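Local coordinates for aldose 1-epimerase (Escherichia coli, PDB 3NRE), which probably interconverts the alpha and beta anomers of an aldose sugar, at residues 4-9 / 13-18; 33-38 / 248-253; 84-89 / 113-118; 90-95 / 117-122. All coordinates share one frame; numbering follows the deposited sequence. Where two conformers were deposited one is given.

The four contacts tie parts of one all-beta chain of the galactose mutarotase clan. Contact 1 is a local hairpin at the N-terminus, and contact 4 lies beside it, with centres about 12 Å apart: Asp18 O and Trp92 N approach to 2.8 Å, a probable hydrogen bond. Contacts 3 and 4 share Val117 and Ser118 of strand 114-123 and also touch through Trp92. Contact 2 stands apart and touches none of the others; its centre is about 17 Å from that of contact 1 and about 23 Å from that of contact 3. PEG, probably from crystallisation, hydrogen-bonds to His84 of contact 3 and Lys13 of contact 1 and lies near Phe250 of contact 2; such molecules can mark pockets, but no active site is established here.

Contact 1: residues 4-9 / 13-18; sequences IYTLSH and KLDVSD
Residues 4-9 and 13-18 pair as an antiparallel beta hairpin at the N-terminus, whose first strand, 4-9, forms one margin of a four-stranded sheet. Tyr5 with Val16 and Leu7 with Leu14 are the hydrogen-bonded pairs. Tyr5 N reaches Val16 O at 2.8 Å in a nearly straight bond (176°), and Val16 N returns one to Tyr5 O; Leu7 N to Leu14 O and Leu14 N to Leu7 O are both 2.9 Å. On the face carrying Tyr5, Leu7, Leu14 and Val16, the two leucines lie side by side, with Leu7 CD1 4.2 Å from Leu14 CD2. This face packs on strands 101-109 and 114-123, where Phe121 meets Leu14 and Val16. Beyond the paired region a water joins Tyr5 OH to Asp18 OD2, while Asp18 OD1 accepts a bond from Thr3 N.

The other face is more polar. Thr6 holds OG1 opposite its own carbonyl carbon (chi1 -62°), which sets the hydroxyl beside Asp15; it donates to Asp15 OD1 at 2.8 Å, arriving from above the carboxylate plane. Thr6 CG2 rests on Lys13 CG, while Ile4 CD1 covers Ser17 CB at 3.7 Å. Asp15 OD2 forms a salt bridge with Lys39. With one oxygen held by a hydroxyl and the other by an ammonium group, the buried Asp15 carboxylate is likely to remain ionised and restricted in rotation.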
loop_
_atom_site.group_PDB
_atom_site.type_symbol
_atom_site.label_atom_id
_atom_site.label_comp_id
_atom_site.label_asym_id
_atom_site.label_seq_id
_atom_site.Cartn_x
_atom_site.Cartn_y
_atom_site.Cartn_z
ATOM N N ILE A 4 -0.305 -20.041 5.086
ATOM C CA ILE A 4 -1.427 -19.126 5.173
ATOM C C ILE A 4 -2.055 -19.206 6.589
ATOM O O ILE A 4 -2.432 -20.295 7.073
ATOM C CB ILE A 4 -2.541 -19.456 4.176
ATOM C CG1 ILE A 4 -2.044 -19.570 2.714
ATOM C CG2 ILE A 4 -3.656 -18.412 4.281
ATOM C CD1 ILE A 4 -1.505 -18.424 2.169
ATOM N N TYR A 5 -2.181 -18.041 7.194
ATOM C CA TYR A 5 -2.683 -17.878 8.566
ATOM C C TYR A 5 -4.057 -17.248 8.497
ATOM O O TYR A 5 -4.235 -16.248 7.816
ATOM C CB TYR A 5 -1.756 -16.915 9.366
ATOM C CG TYR A 5 -0.313 -17.373 9.393
ATOM C CD1 TYR A 5 0.096 -18.284 10.332
ATOM C CD2 TYR A 5 0.615 -16.922 8.464
ATOM C CE1 TYR A 5 1.404 -18.756 10.349
ATOM C CE2 TYR A 5 1.957 -17.368 8.510
ATOM C CZ TYR A 5 2.295 -18.314 9.444
ATOM O OH TYR A 5 3.593 -18.805 9.521
ATOM N N THR A 6 -5.028 -17.812 9.205
ATOM C CA THR A 6 -6.390 -17.296 9.196
ATOM C C THR A 6 -6.705 -16.684 10.564
ATOM O O THR A 6 -6.384 -17.289 11.579
ATOM C CB THR A 6 -7.367 -18.370 8.891
ATOM O OG1 THR A 6 -7.072 -18.851 7.576
ATOM C CG2 THR A 6 -8.844 -17.858 8.974
ATOM N N LEU A 7 -7.329 -15.513 10.530
ATOM C CA LEU A 7 -7.894 -14.861 11.741
ATOM C C LEU A 7 -9.354 -14.707 11.527
ATOM O O LEU A 7 -9.801 -14.505 10.431
ATOM C CB LEU A 7 -7.352 -13.440 11.892
ATOM C CG LEU A 7 -5.869 -13.219 11.989
ATOM C CD1 LEU A 7 -5.644 -11.769 12.392
ATOM C CD2 LEU A 7 -5.328 -14.198 13.015
ATOM N N SER A 8 -10.131 -14.690 12.603
ATOM C CA SER A 8 -11.517 -14.390 12.461
ATOM C C SER A 8 -12.085 -13.769 13.736
ATOM O O SER A 8 -11.564 -13.975 14.823
ATOM C CB SER A 8 -12.310 -15.636 12.075
ATOM O OG SER A 8 -12.223 -16.670 13.037
ATOM N N HIS A 9 -13.129 -12.975 13.542
ATOM C CA HIS A 9 -13.917 -12.451 14.652
ATOM C C HIS A 9 -15.298 -12.181 14.118
ATOM O O HIS A 9 -15.460 -11.384 13.189
ATOM C CB HIS A 9 -13.311 -11.156 15.161
ATOM C CG HIS A 9 -13.736 -10.762 16.541
ATOM N ND1 HIS A 9 -12.851 -10.685 17.595
ATOM C CD2 HIS A 9 -14.937 -10.363 17.027
ATOM C CE1 HIS A 9 -13.499 -10.304 18.686
ATOM N NE2 HIS A 9 -14.766 -10.103 18.369
ATOM N N LYS A 13 -13.310 -12.447 8.442
ATOM C CA LYS A 13 -12.253 -13.450 8.295
ATOM C C LYS A 13 -11.150 -12.837 7.462
ATOM O O LYS A 13 -11.421 -12.164 6.471
ATOM C CB LYS A 13 -12.777 -14.681 7.582
ATOM C CG LYS A 13 -11.709 -15.822 7.557
ATOM C CD LYS A 13 -12.263 -17.163 7.057
ATOM C CE LYS A 13 -12.408 -17.187 5.558
ATOM N NZ LYS A 13 -12.546 -18.628 4.972
ATOM N N LEU A 14 -9.918 -13.092 7.873
ATOM C CA LEU A 14 -8.737 -12.606 7.178
ATOM C C LEU A 14 -7.755 -13.758 6.953
ATOM O O LEU A 14 -7.454 -14.508 7.863
ATOM C CB LEU A 14 -8.045 -11.532 8.043
ATOM C CG LEU A 14 -6.851 -10.766 7.473
ATOM C CD1 LEU A 14 -7.341 -9.712 6.511
ATOM C CD2 LEU A 14 -5.919 -10.159 8.575
ATOM N N ASP A 15 -7.221 -13.860 5.754
ATOM C CA ASP A 15 -6.122 -14.792 5.454
ATOM C C ASP A 15 -4.858 -13.982 5.131
ATOM O O ASP A 15 -4.929 -12.999 4.388
ATOM C CB ASP A 15 -6.467 -15.637 4.222
ATOM C CG ASP A 15 -7.430 -16.780 4.516
ATOM O OD1 ASP A 15 -7.846 -16.987 5.697
ATOM O OD2 ASP A 15 -7.739 -17.550 3.554
ATOM N N VAL A 16 -3.708 -14.413 5.668
ATOM C CA VAL A 16 -2.426 -13.725 5.486
ATOM C C VAL A 16 -1.371 -14.748 5.135
ATOM O O VAL A 16 -1.352 -15.818 5.723
ATOM C CB VAL A 16 -1.948 -12.987 6.763
ATOM C CG1 VAL A 16 -0.594 -12.302 6.554
ATOM C CG2 VAL A 16 -3.008 -11.989 7.255
ATOM N N SER A 17 -0.499 -14.422 4.180
ATOM C CA SER A 17 0.572 -15.308 3.780
ATOM C C SER A 17 1.914 -14.802 4.241
ATOM O O SER A 17 2.152 -13.588 4.205
ATOM C CB SER A 17 0.606 -15.406 2.236
ATOM O OG SER A 17 1.734 -16.110 1.790
ATOM N N ASP A 18 2.803 -15.737 4.572
ATOM C CA ASP A 18 4.206 -15.373 4.854
ATOM C C ASP A 18 4.983 -14.975 3.596
ATOM O O ASP A 18 6.110 -14.510 3.708
ATOM C CB ASP A 18 4.971 -16.450 5.616
ATOM C CG ASP A 18 5.035 -17.822 4.891
ATOM O OD1 ASP A 18 4.526 -17.985 3.763
ATOM O OD2 ASP A 18 5.592 -18.762 5.538
HETATM O O HOH W 1 5.876 -17.997 8.471
#

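Contact 2: residues 33-38 / 248-253; sequences LLRPGK and FDFFCL
Arg35 reaches Phe250 through the far half of its side chain, in a cation-pi contact between the loop after strand 31-32 and the start of strand 250-256. From CB the chain runs out extended, with CG opposite the backbone N, and CD comes to 3.9 Å from Phe250 CD2. A bend at chi3 (76°) then brings the guanidinium over the ring. CZ stands 4.5 Å from the ring centroid, only 9° off the ring normal, and NH1 descends furthest, to 3.2 Å from Phe250 CE2. The two planes are 70° apart, so the guanidinium presents an edge to the ring face instead of stacking flat on it. NH2 is bonded to the carbonyl oxygens of Thr44 and Ala46. A water accepts a weak bond from NH1 and donates to Asp249 OD2. Tyr151 makes a second cation-pi contact with Arg35 and meets Phe250 edge to face. Swapping Phe250 for an alanine would probably remove the ring face under NH1 and open a gap there, with Tyr151 left as an aromatic partner of Arg35. Arg35, Tyr151 and Phe250 thus pack together where the loop 33-38 lies against strands 142-153 and 250-256, neighbours in one antiparallel sheet of the all-beta mutarotase-type fold.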
loop_
_atom_site.group_PDB
_atom_site.type_symbol
_atom_site.label_atom_id
_atom_site.label_comp_id
_atom_site.label_asym_id
_atom_site.label_seq_id
_atom_site.Cartn_x
_atom_site.Cartn_y
_atom_site.Cartn_z
ATOM N N LEU A 33 -14.242 -8.161 0.895
ATOM C CA LEU A 33 -14.021 -6.738 1.179
ATOM C C LEU A 33 -12.813 -6.226 0.447
ATOM O O LEU A 33 -12.701 -5.032 0.147
ATOM C CB LEU A 33 -13.852 -6.544 2.688
ATOM C CG LEU A 33 -15.008 -7.094 3.537
ATOM C CD1 LEU A 33 -14.695 -6.934 5.010
ATOM C CD2 LEU A 33 -16.386 -6.407 3.170
ATOM N N LEU A 34 -11.815 -7.109 0.315
ATOM C CA LEU A 34 -10.692 -6.902 -0.582
ATOM C C LEU A 34 -10.796 -7.993 -1.649
ATOM O O LEU A 34 -11.442 -9.043 -1.468
ATOM C CB LEU A 34 -9.359 -7.062 0.172
ATOM C CG LEU A 34 -8.939 -6.083 1.257
ATOM C CD1 LEU A 34 -7.633 -6.490 1.954
ATOM C CD2 LEU A 34 -8.874 -4.640 0.643
ATOM N N ARG A 35 -10.163 -7.752 -2.791
ATOM C CA ARG A 35 -10.126 -8.689 -3.856
ATOM C C ARG A 35 -9.545 -10.009 -3.306
ATOM O O ARG A 35 -8.479 -9.995 -2.760
ATOM C CB ARG A 35 -9.198 -8.163 -4.974
ATOM C CG ARG A 35 -8.958 -9.126 -6.075
ATOM C CD ARG A 35 -7.949 -8.663 -7.086
ATOM N NE ARG A 35 -6.578 -8.775 -6.596
ATOM C CZ ARG A 35 -5.528 -8.564 -7.378
ATOM N NH1 ARG A 35 -5.714 -8.173 -8.618
ATOM N NH2 ARG A 35 -4.301 -8.688 -6.918
ATOM N N PRO A 36 -10.204 -11.147 -3.534
ATOM C CA PRO A 36 -9.616 -12.400 -3.033
ATOM C C PRO A 36 -8.268 -12.662 -3.685
ATOM O O PRO A 36 -8.180 -12.576 -4.916
ATOM C CB PRO A 36 -10.654 -13.473 -3.465
ATOM C CG PRO A 36 -11.898 -12.762 -3.445
ATOM C CD PRO A 36 -11.580 -11.370 -3.998
ATOM N N GLY A 37 -7.258 -13.019 -2.879
ATOM C CA GLY A 37 -5.962 -13.413 -3.443
ATOM C C GLY A 37 -5.934 -14.762 -4.099
ATOM O O GLY A 37 -6.759 -15.647 -3.819
ATOM N N LYS A 38 -4.979 -14.952 -5.007
ATOM C CA LYS A 38 -4.770 -16.246 -5.629
ATOM C C LYS A 38 -3.933 -17.215 -4.836
ATOM O O LYS A 38 -3.808 -18.390 -5.250
ATOM C CB LYS A 38 -4.098 -16.102 -7.009
ATOM C CG LYS A 38 -4.930 -15.298 -7.965
ATOM C CD LYS A 38 -4.287 -15.333 -9.368
ATOM C CE LYS A 38 -5.223 -14.866 -10.490
ATOM N NZ LYS A 38 -4.501 -15.064 -11.815
ATOM N N PHE A 248 -12.117 -4.661 -15.209
ATOM C CA PHE A 248 -12.481 -3.578 -14.283
ATOM C C PHE A 248 -13.138 -4.184 -13.040
ATOM O O PHE A 248 -14.148 -3.687 -12.558
ATOM C CB PHE A 248 -13.427 -2.551 -14.965
ATOM C CG PHE A 248 -12.768 -1.766 -16.070
ATOM C CD1 PHE A 248 -11.812 -0.822 -15.785
ATOM C CD2 PHE A 248 -13.124 -1.980 -17.405
ATOM C CE1 PHE A 248 -11.187 -0.105 -16.794
ATOM C CE2 PHE A 248 -12.501 -1.272 -18.436
ATOM C CZ PHE A 248 -11.535 -0.327 -18.132
ATOM N N ASP A 249 -12.549 -5.257 -12.531
ATOM C CA ASP A 249 -13.096 -6.005 -11.406
ATOM C C ASP A 249 -12.390 -5.637 -10.097
ATOM O O ASP A 249 -12.802 -6.107 -9.033
ATOM C CB ASP A 249 -12.990 -7.527 -11.673
ATOM C CG ASP A 249 -11.616 -7.938 -12.190
ATOM O OD1 ASP A 249 -11.149 -7.458 -13.288
ATOM O OD2 ASP A 249 -10.984 -8.772 -11.495
ATOM N N PHE A 250 -11.304 -4.852 -10.177
ATOM C CA PHE A 250 -10.637 -4.276 -9.001
ATOM C C PHE A 250 -9.967 -2.956 -9.281
ATOM O O PHE A 250 -9.748 -2.566 -10.403
ATOM C CB PHE A 250 -9.565 -5.207 -8.385
ATOM C CG PHE A 250 -8.317 -5.370 -9.268
ATOM C CD1 PHE A 250 -7.281 -4.433 -9.230
ATOM C CD2 PHE A 250 -8.261 -6.390 -10.206
ATOM C CE1 PHE A 250 -6.133 -4.582 -10.098
ATOM C CE2 PHE A 250 -7.109 -6.526 -11.042
ATOM C CZ PHE A 250 -6.109 -5.611 -10.970
ATOM N N PHE A 251 -9.654 -2.276 -8.206
ATOM C CA PHE A 251 -8.843 -1.040 -8.235
ATOM C C PHE A 251 -8.060 -0.993 -6.951
ATOM O O PHE A 251 -8.343 -1.720 -6.031
ATOM C CB PHE A 251 -9.694 0.238 -8.336
ATOM C CG PHE A 251 -10.395 0.599 -7.065
ATOM C CD1 PHE A 251 -11.578 -0.058 -6.704
ATOM C CD2 PHE A 251 -9.874 1.583 -6.205
ATOM C CE1 PHE A 251 -12.241 0.263 -5.508
ATOM C CE2 PHE A 251 -10.523 1.910 -5.026
ATOM C CZ PHE A 251 -11.722 1.243 -4.675
ATOM N N CYS A 252 -7.033 -0.142 -6.900
ATOM C CA CYS A 252 -6.232 0.041 -5.686
ATOM C C CYS A 252 -6.316 1.459 -5.207
ATOM O O CYS A 252 -6.344 2.404 -5.993
ATOM C CB CYS A 252 -4.780 -0.279 -5.923
ATOM S SG CYS A 252 -4.534 -1.901 -6.616
ATOM N N LEU A 253 -6.372 1.612 -3.888
ATOM C CA LEU A 253 -6.227 2.935 -3.243
ATOM C C LEU A 253 -5.139 2.681 -2.238
ATOM O O LEU A 253 -5.352 1.951 -1.266
ATOM C CB LEU A 253 -7.515 3.433 -2.575
ATOM C CG LEU A 253 -7.454 4.868 -2.053
ATOM C CD1 LEU A 253 -8.880 5.444 -1.894
ATOM C CD2 LEU A 253 -6.640 4.999 -0.731
HETATM O O HOH W 2 -8.235 -9.663 -10.322
#

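Contact 3: residues 84-89 / 113-118; sequences HGDGWL and YHYRVS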
loop_
_atom_site.group_PDB
_atom_site.type_symbol
_atom_site.label_atom_id
_atom_site.label_comp_id
_atom_site.label_asym_id
_atom_site.label_seq_id
_atom_site.Cartn_x
_atom_site.Cartn_y
_atom_site.Cartn_z
ATOM N N HIS A 84 8.540 -0.339 -4.565
ATOM C CA HIS A 84 7.786 -0.730 -3.342
ATOM C C HIS A 84 8.622 -1.430 -2.293
ATOM O O HIS A 84 8.052 -2.092 -1.418
ATOM C CB HIS A 84 6.625 -1.655 -3.719
ATOM C CG HIS A 84 5.551 -0.984 -4.502
ATOM N ND1 HIS A 84 5.203 0.336 -4.314
ATOM C CD2 HIS A 84 4.706 -1.469 -5.439
ATOM C CE1 HIS A 84 4.208 0.637 -5.117
ATOM N NE2 HIS A 84 3.882 -0.438 -5.818
ATOM N N GLY A 85 9.942 -1.244 -2.324
ATOM C CA GLY A 85 10.766 -1.848 -1.288
ATOM C C GLY A 85 10.983 -3.342 -1.473
ATOM O O GLY A 85 10.846 -3.871 -2.568
ATOM N N ASP A 86 11.330 -4.030 -0.368
ATOM C CA ASP A 86 11.630 -5.466 -0.421
ATOM C C ASP A 86 10.625 -6.344 0.307
ATOM O O ASP A 86 10.619 -7.537 0.103
ATOM C CB ASP A 86 13.010 -5.757 0.157
ATOM C CG ASP A 86 14.001 -4.643 -0.138
ATOM O OD1 ASP A 86 14.438 -4.502 -1.337
ATOM O OD2 ASP A 86 14.301 -3.899 0.848
ATOM N N GLY A 87 9.866 -5.773 1.215
ATOM C CA GLY A 87 8.978 -6.576 2.034
ATOM C C GLY A 87 8.026 -7.454 1.247
ATOM O O GLY A 87 7.878 -8.664 1.514
ATOM N N TRP A 88 7.393 -6.844 0.257
ATOM C CA TRP A 88 6.441 -7.560 -0.583
ATOM C C TRP A 88 7.007 -8.750 -1.356
ATOM O O TRP A 88 6.231 -9.552 -1.867
ATOM C CB TRP A 88 5.719 -6.588 -1.541
ATOM C CG TRP A 88 6.601 -5.971 -2.617
ATOM C CD1 TRP A 88 7.845 -5.387 -2.465
ATOM C CD2 TRP A 88 6.261 -5.831 -3.989
ATOM N NE1 TRP A 88 8.270 -4.904 -3.686
ATOM C CE2 TRP A 88 7.326 -5.174 -4.628
ATOM C CE3 TRP A 88 5.129 -6.155 -4.734
ATOM C CZ2 TRP A 88 7.295 -4.845 -5.977
ATOM C CZ3 TRP A 88 5.096 -5.847 -6.077
ATOM C CH2 TRP A 88 6.178 -5.215 -6.702
ATOM N N LEU A 89 8.341 -8.834 -1.512
ATOM C CA LEU A 89 9.009 -9.874 -2.236
ATOM C C LEU A 89 9.695 -10.920 -1.328
ATOM O O LEU A 89 10.255 -11.896 -1.822
ATOM C CB LEU A 89 10.070 -9.273 -3.159
ATOM C CG LEU A 89 9.551 -8.233 -4.151
ATOM C CD1 LEU A 89 10.741 -7.684 -4.956
ATOM C CD2 LEU A 89 8.531 -8.866 -5.041
ATOM N N TYR A 113 19.213 -0.467 1.768
ATOM C CA TYR A 113 18.619 -0.436 3.102
ATOM C C TYR A 113 18.708 -1.808 3.794
ATOM O O TYR A 113 18.298 -2.842 3.228
ATOM C CB TYR A 113 17.153 -0.065 3.014
ATOM C CG TYR A 113 16.811 1.360 2.643
ATOM C CD1 TYR A 113 16.929 1.820 1.339
ATOM C CD2 TYR A 113 16.289 2.225 3.579
ATOM C CE1 TYR A 113 16.543 3.124 1.007
ATOM C CE2 TYR A 113 15.922 3.490 3.268
ATOM C CZ TYR A 113 16.045 3.947 1.958
ATOM O OH TYR A 113 15.676 5.243 1.693
ATOM N N HIS A 114 19.237 -1.818 5.023
ATOM C CA HIS A 114 19.194 -2.992 5.887
ATOM C C HIS A 114 18.231 -2.652 7.026
ATOM O O HIS A 114 18.316 -1.567 7.618
ATOM C CB HIS A 114 20.580 -3.327 6.471
ATOM C CG HIS A 114 21.564 -3.813 5.455
ATOM N ND1 HIS A 114 22.780 -4.363 5.809
ATOM C CD2 HIS A 114 21.515 -3.843 4.102
ATOM C CE1 HIS A 114 23.439 -4.697 4.714
ATOM N NE2 HIS A 114 22.693 -4.396 3.665
ATOM N N TYR A 115 17.345 -3.587 7.370
ATOM C CA TYR A 115 16.315 -3.291 8.354
ATOM C C TYR A 115 15.595 -4.561 8.790
ATOM O O TYR A 115 15.775 -5.645 8.193
ATOM C CB TYR A 115 15.269 -2.289 7.813
ATOM C CG TYR A 115 14.645 -2.795 6.539
ATOM C CD1 TYR A 115 13.543 -3.651 6.586
ATOM C CD2 TYR A 115 15.192 -2.492 5.288
ATOM C CE1 TYR A 115 12.986 -4.145 5.432
ATOM C CE2 TYR A 115 14.653 -2.991 4.144
ATOM C CZ TYR A 115 13.546 -3.806 4.216
ATOM O OH TYR A 115 12.978 -4.373 3.100
ATOM N N ARG A 116 14.865 -4.411 9.897
ATOM C CA ARG A 116 13.899 -5.405 10.377
ATOM C C ARG A 116 12.525 -4.734 10.383
ATOM O O ARG A 116 12.383 -3.574 10.757
ATOM C CB ARG A 116 14.287 -5.882 11.782
ATOM C CG ARG A 116 13.343 -6.844 12.490
ATOM C CD ARG A 116 13.901 -7.214 13.908
ATOM N NE ARG A 116 13.006 -8.110 14.655
ATOM C CZ ARG A 116 13.169 -9.428 14.823
ATOM N NH1 ARG A 116 14.203 -10.076 14.291
ATOM N NH2 ARG A 116 12.295 -10.118 15.561
ATOM N N VAL A 117 11.508 -5.454 9.939
ATOM C CA VAL A 117 10.158 -4.906 9.971
ATOM C C VAL A 117 9.221 -5.929 10.572
ATOM O O VAL A 117 9.382 -7.100 10.282
ATOM C CB VAL A 117 9.705 -4.428 8.590
ATOM C CG1 VAL A 117 9.902 -5.538 7.485
ATOM C CG2 VAL A 117 8.249 -3.927 8.591
ATOM N N SER A 118 8.256 -5.457 11.369
ATOM C CA SER A 118 7.161 -6.237 11.852
ATOM C C SER A 118 5.861 -5.742 11.224
ATOM O O SER A 118 5.662 -4.558 10.971
ATOM C CB SER A 118 7.104 -6.233 13.397
ATOM O OG SER A 118 6.771 -4.950 13.859
HETATM O O HOH W 3 16.936 -2.667 0.715
#
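One direct hydrogen bond carries the contact between Asp86 and Tyr115. The phenol OH donates to Asp86 OD2 at 2.7 Å, using the anti lone pair of that oxygen, and the carboxylate is nearly coplanar with the ring (17° between planes). Tyr115 CG sits between its backbone N and carbonyl carbon (chi1 56°), an orientation that sends the ring across to the loop. A water adds an indirect link, donating to Asp86 OD2 at 2.9 Å and to Tyr113 O, so the same carboxylate oxygen takes two bonds; the second oxygen, OD1, is bonded to Tyr82 OH. With a phenylalanine in place of Tyr115, Asp86 OD2 would probably lose its direct bond to the strand and keep only the water as a link to it.

Within 84-89, Leu89 N bonds to Asp86 O in the short 3-10 turn, and Trp88 NE1 makes a bent bond (134°) to Gly85 O at 3.0 Å, the oxygen in the ring plane but the donor above the carbonyl plane.

Around the contact, Pro53 touches both Asp86 and Tyr115, while the Tyr115 ring also packs against His108 of strand 101-109, Val134 of strand 127-136 and Phe144 of strand 142-153.

Contact 4: residues 90-95 / 117-122; sequences GEWQCV and VSQAFH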
loop_
_atom_site.group_PDB
_atom_site.type_symbol
_atom_site.label_atom_id
_atom_site.label_comp_id
_atom_site.label_asym_id
_atom_site.label_seq_id
_atom_site.Cartn_x
_atom_site.Cartn_y
_atom_site.Cartn_z
ATOM N N GLY A 90 9.729 -10.655 -0.051
ATOM C CA GLY A 90 10.496 -11.502 0.902
ATOM C C GLY A 90 9.634 -12.503 1.628
ATOM O O GLY A 90 8.386 -12.418 1.625
ATOM N N GLU A 91 10.276 -13.477 2.229
ATOM C CA GLU A 91 9.555 -14.444 3.036
ATOM C C GLU A 91 9.602 -14.033 4.512
ATOM O O GLU A 91 10.687 -13.804 5.068
ATOM C CB GLU A 91 10.134 -15.841 2.850
ATOM C CG GLU A 91 9.898 -16.445 1.476
ATOM C CD GLU A 91 10.228 -17.926 1.477
ATOM O OE1 GLU A 91 9.410 -18.711 2.013
ATOM O OE2 GLU A 91 11.313 -18.290 0.968
ATOM N N TRP A 92 8.433 -13.924 5.142
ATOM C CA TRP A 92 8.328 -13.437 6.516
ATOM C C TRP A 92 8.209 -14.622 7.459
ATOM O O TRP A 92 7.904 -15.759 7.020
ATOM C CB TRP A 92 7.109 -12.539 6.657
ATOM C CG TRP A 92 7.147 -11.260 5.831
ATOM C CD1 TRP A 92 7.364 -11.143 4.473
ATOM C CD2 TRP A 92 6.953 -9.915 6.324
ATOM N NE1 TRP A 92 7.295 -9.821 4.104
ATOM C CE2 TRP A 92 7.068 -9.045 5.215
ATOM C CE3 TRP A 92 6.701 -9.357 7.589
ATOM C CZ2 TRP A 92 6.917 -7.672 5.337
ATOM C CZ3 TRP A 92 6.596 -8.014 7.714
ATOM C CH2 TRP A 92 6.661 -7.170 6.568
ATOM N N GLN A 93 8.442 -14.363 8.755
ATOM C CA GLN A 93 8.321 -15.372 9.793
ATOM C C GLN A 93 7.224 -14.968 10.746
ATOM O O GLN A 93 7.136 -13.823 11.169
ATOM C CB GLN A 93 9.643 -15.497 10.536
ATOM C CG GLN A 93 10.730 -16.279 9.765
ATOM C CD GLN A 93 11.405 -15.496 8.633
ATOM O OE1 GLN A 93 11.449 -15.983 7.477
ATOM N NE2 GLN A 93 11.945 -14.279 8.943
ATOM N N CYS A 94 6.434 -15.940 11.179
ATOM C CA CYS A 94 5.383 -15.676 12.152
ATOM C C CYS A 94 5.967 -15.722 13.581
ATOM O O CYS A 94 6.623 -16.690 13.917
ATOM C CB CYS A 94 4.234 -16.703 11.959
ATOM S SG CYS A 94 2.952 -16.574 13.175
ATOM N N VAL A 95 5.717 -14.672 14.362
ATOM C CA VAL A 95 6.086 -14.614 15.804
ATOM C C VAL A 95 4.872 -14.722 16.748
ATOM O O VAL A 95 5.019 -14.953 17.965
ATOM C CB VAL A 95 6.951 -13.367 16.123
ATOM C CG1 VAL A 95 8.292 -13.505 15.415
ATOM C CG2 VAL A 95 6.239 -12.097 15.710
ATOM N N VAL A 117 11.508 -5.454 9.939
ATOM C CA VAL A 117 10.158 -4.906 9.971
ATOM C C VAL A 117 9.221 -5.929 10.572
ATOM O O VAL A 117 9.382 -7.100 10.282
ATOM C CB VAL A 117 9.705 -4.428 8.590
ATOM C CG1 VAL A 117 9.902 -5.538 7.485
ATOM C CG2 VAL A 117 8.249 -3.927 8.591
ATOM N N SER A 118 8.256 -5.457 11.369
ATOM C CA SER A 118 7.161 -6.237 11.852
ATOM C C SER A 118 5.861 -5.742 11.224
ATOM O O SER A 118 5.662 -4.558 10.971
ATOM C CB SER A 118 7.104 -6.233 13.397
ATOM O OG SER A 118 6.771 -4.950 13.859
ATOM N N GLN A 119 4.956 -6.686 10.949
ATOM C CA GLN A 119 3.622 -6.362 10.486
ATOM C C GLN A 119 2.638 -7.117 11.376
ATOM O O GLN A 119 2.658 -8.355 11.356
ATOM C CB GLN A 119 3.424 -6.762 9.026
ATOM C CG GLN A 119 2.220 -6.076 8.415
ATOM C CD GLN A 119 2.013 -6.380 6.955
ATOM O OE1 GLN A 119 1.187 -5.733 6.302
ATOM N NE2 GLN A 119 2.705 -7.388 6.443
ATOM N N ALA A 120 1.810 -6.362 12.118
ATOM C CA ALA A 120 0.763 -6.877 13.000
ATOM C C ALA A 120 -0.622 -6.652 12.412
ATOM O O ALA A 120 -0.941 -5.597 11.872
ATOM C CB ALA A 120 0.842 -6.215 14.381
ATOM N N PHE A 121 -1.462 -7.672 12.546
ATOM C CA PHE A 121 -2.833 -7.649 12.054
ATOM C C PHE A 121 -3.746 -7.908 13.250
ATOM O O PHE A 121 -3.462 -8.802 14.030
ATOM C CB PHE A 121 -3.025 -8.794 11.039
ATOM C CG PHE A 121 -2.128 -8.712 9.823
ATOM C CD1 PHE A 121 -0.842 -9.205 9.858
ATOM C CD2 PHE A 121 -2.605 -8.178 8.632
ATOM C CE1 PHE A 121 -0.004 -9.128 8.746
ATOM C CE2 PHE A 121 -1.796 -8.113 7.513
ATOM C CZ PHE A 121 -0.507 -8.620 7.571
ATOM N N HIS A 122 -4.863 -7.192 13.330
ATOM C CA HIS A 122 -5.859 -7.403 14.372
ATOM C C HIS A 122 -7.277 -7.264 13.831
ATOM O O HIS A 122 -7.553 -6.364 13.041
ATOM C CB HIS A 122 -5.591 -6.424 15.491
ATOM C CG HIS A 122 -6.418 -6.650 16.713
ATOM N ND1 HIS A 122 -7.331 -5.725 17.169
ATOM C CD2 HIS A 122 -6.479 -7.698 17.572
ATOM C CE1 HIS A 122 -7.917 -6.191 18.263
ATOM N NE2 HIS A 122 -7.411 -7.383 18.529
#
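The backbones of 90-95 and 117-122 stay well apart, with Trp92 and Ser118 the nearest pair at 9.0 Å between CA atoms, and no hydrogen bond joins them. Residues 117-122 are a continuous stretch of strand 114-123, whereas 90-95 arrives as a loop, becomes strand at Gln93 and Cys94, and changes direction at Val95. Trp92 bridges the separation. Its CG lies opposite the carbonyl carbon (chi1 -64°), and the six-membered part of the indole leads toward the strand. Strands 93-97 and 114-123 belong to the same large antiparallel sheet of this mutarotase-clan fold, with strand 101-109 running between them; the indole therefore reaches past the intervening strand, against whose Leu104 and Tyr106 it also packs.

CH2 of Trp92 meets Val117 CG1 at 3.7 Å, and CZ3 lies equally close to Gln119 CB. The Gln119 chain, extended beyond CG, crosses the indole at about a right angle and brings NE2 over one face near the rim, 4.0 Å from Trp92 CH2. The amide is turned 43° from the ring and is held at both ends: NE2 donates to Gly21 O, and OE1 accepts from Trp148 NE1. Trp92 NE1, at the other side of the indole, bonds to Gly87 O.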